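Local coordinates for protein UDP-N-acetylglucosamine 2-epimerase (Methanocaldococcus jannaschii, PDB 4NES) that probably catalyses the reversible epimerization at C-2 of UDP-N-acetylglucosamine to UDP-N-acetylmannosamine, working as a homodimer with a GT-B fold, at residues T147-N152 / E310-V315. Sequence-based numbering, arbitrary orientation.
Sequences TEIAKN and ERPETV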
loop_
_atom_site.group_PDB
_atom_site.type_symbol
_atom_site.label_atom_id
_atom_site.label_comp_id
_atom_site.label_asym_id
_atom_site.label_seq_id
_atom_site.Cartn_x
_atom_site.Cartn_y
_atom_site.Cartn_z
ATOM N N THR A 147 14.458 -5.991 15.762
ATOM C CA THR A 147 14.614 -5.582 17.153
ATOM C C THR A 147 13.264 -5.430 17.833
ATOM O O THR A 147 12.217 -5.383 17.179
ATOM C CB THR A 147 15.282 -4.197 17.266
ATOM O OG1 THR A 147 14.433 -3.217 16.651
ATOM C CG2 THR A 147 16.645 -4.169 16.605
ATOM N N GLU A 148 13.296 -5.298 19.154
ATOM C CA GLU A 148 12.087 -5.036 19.918
ATOM C C GLU A 148 11.479 -3.672 19.600
ATOM O O GLU A 148 10.261 -3.529 19.641
ATOM C CB GLU A 148 12.358 -5.177 21.416
ATOM C CG GLU A 148 12.787 -6.583 21.829
ATOM C CD GLU A 148 11.668 -7.615 21.740
ATOM O OE1 GLU A 148 10.488 -7.233 21.593
ATOM O OE2 GLU A 148 11.975 -8.816 21.840
ATOM N N ILE A 149 12.314 -2.687 19.267
ATOM C CA ILE A 149 11.823 -1.380 18.811
ATOM C C ILE A 149 10.931 -1.535 17.582
ATOM O O ILE A 149 9.836 -0.972 17.513
ATOM C CB ILE A 149 12.978 -0.415 18.481
ATOM C CG1 ILE A 149 13.692 0.005 19.769
ATOM C CG2 ILE A 149 12.467 0.797 17.711
ATOM C CD1 ILE A 149 12.767 0.569 20.818
ATOM N N ALA A 150 11.394 -2.320 16.618
ATOM C CA ALA A 150 10.634 -2.586 15.407
ATOM C C ALA A 150 9.330 -3.314 15.727
ATOM O O ALA A 150 8.271 -2.976 15.185
ATOM C CB ALA A 150 11.477 -3.383 14.420
ATOM N N LYS A 151 9.384 -4.309 16.614
ATOM C CA LYS A 151 8.161 -4.997 17.033
ATOM C C LYS A 151 7.172 -4.016 17.650
ATOM O O LYS A 151 5.981 -4.038 17.340
ATOM C CB LYS A 151 8.466 -6.124 18.020
ATOM C CG LYS A 151 7.207 -6.665 18.681
ATOM C CD LYS A 151 7.470 -7.963 19.406
ATOM C CE LYS A 151 6.191 -8.472 20.076
ATOM N NZ LYS A 151 6.416 -9.785 20.755
ATOM N N ASN A 152 7.668 -3.144 18.514
ATOM C CA ASN A 152 6.797 -2.166 19.152
ATOM C C ASN A 152 6.193 -1.182 18.150
ATOM O O ASN A 152 5.030 -0.785 18.291
ATOM C CB ASN A 152 7.525 -1.457 20.295
ATOM C CG ASN A 152 7.710 -2.355 21.499
ATOM O OD1 ASN A 152 6.936 -3.286 21.710
ATOM N ND2 ASN A 152 8.731 -2.080 22.295
ATOM N N GLU A 310 15.844 5.061 10.470
ATOM C CA GLU A 310 14.921 3.996 10.830
ATOM C C GLU A 310 15.649 2.886 11.569
ATOM O O GLU A 310 15.061 1.859 11.887
ATOM C CB GLU A 310 14.129 3.461 9.622
ATOM C CG GLU A 310 14.952 2.963 8.453
ATOM C CD GLU A 310 15.664 4.089 7.750
ATOM O OE1 GLU A 310 14.982 4.972 7.186
ATOM O OE2 GLU A 310 16.905 4.098 7.794
ATOM N N ARG A 311 16.928 3.105 11.863
ATOM C CA ARG A 311 17.620 2.228 12.808
ATOM C C ARG A 311 18.168 3.052 13.970
ATOM O O ARG A 311 19.384 3.227 14.119
ATOM C CB ARG A 311 18.665 1.286 12.150
ATOM C CG ARG A 311 19.557 1.884 11.073
ATOM C CD ARG A 311 18.881 1.897 9.704
ATOM N NE ARG A 311 18.691 0.565 9.120
ATOM C CZ ARG A 311 18.087 0.347 7.956
ATOM N NH1 ARG A 311 17.580 1.357 7.267
ATOM N NH2 ARG A 311 17.965 -0.890 7.494
ATOM N N PRO A 312 17.257 3.559 14.819
ATOM C CA PRO A 312 17.625 4.446 15.919
ATOM C C PRO A 312 18.453 3.737 16.970
ATOM O O PRO A 312 19.074 4.423 17.767
ATOM C CB PRO A 312 16.265 4.854 16.506
ATOM C CG PRO A 312 15.359 3.725 16.137
ATOM C CD PRO A 312 15.797 3.348 14.772
ATOM N N GLU A 313 18.453 2.403 16.963
ATOM C CA GLU A 313 19.231 1.646 17.934
ATOM C C GLU A 313 20.727 1.967 17.794
ATOM O O GLU A 313 21.461 1.965 18.775
ATOM C CB GLU A 313 18.956 0.139 17.800
ATOM C CG GLU A 313 17.486 -0.202 17.451
ATOM C CD GLU A 313 17.192 -0.034 15.978
ATOM O OE1 GLU A 313 18.133 0.341 15.267
ATOM O OE2 GLU A 313 16.031 -0.295 15.503
ATOM N N THR A 314 21.169 2.282 16.582
ATOM C CA THR A 314 22.573 2.646 16.371
ATOM C C THR A 314 22.930 3.960 17.060
ATOM O O THR A 314 24.046 4.134 17.547
ATOM C CB THR A 314 22.913 2.755 14.885
ATOM O OG1 THR A 314 22.129 3.801 14.291
ATOM C CG2 THR A 314 22.634 1.436 14.182
ATOM N N VAL A 315 21.987 4.897 17.092
ATOM C CA VAL A 315 22.196 6.142 17.806
ATOM C C VAL A 315 22.072 5.882 19.303
ATOM O O VAL A 315 22.877 6.382 20.090
ATOM C CB VAL A 315 21.187 7.226 17.366
ATOM C CG1 VAL A 315 21.363 8.492 18.185
ATOM C CG2 VAL A 315 21.354 7.539 15.878
#
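T147 and E313 approach from opposite directions: OG1 of T147 lies 3.5 Å from E313 OE2, a polar contact and not a hydrogen bond. CB of the glutamate already points at T147; the bend at chi2 (80°) turns the carboxylate back along its own backbone, with OE2 the oxygen nearer the threonine, while CG stays 4.1 Å from T147 CG2. The hydroxyl is the N-cap of helix 148-156, accepting from A150 N at 3.2 Å in a nearly straight bond (N-H...O 165°). Threonine suits this place because its oxygen caps while its methyl packs. Replacing T147 by an alanine would remove both, and would probably leave A150 N without its acceptor and a gap beside E313 CG.

CG2 of I149 rests loosely on CG of P312 at 4.4 Å, a branched aliphatic against a ring of fixed shape, on the more exposed side.

The 310-315 segment is braced from within: R311 O accepts from both T314 N and T314 OG1, and R311 pairs with E310. A salt bridge to E293 ties R311 to helix 289-298. The contact thus joins the start of helix 148-156 to the turn entering helix 313-316, bridging the two Rossmann-like domains of the GT-B fold.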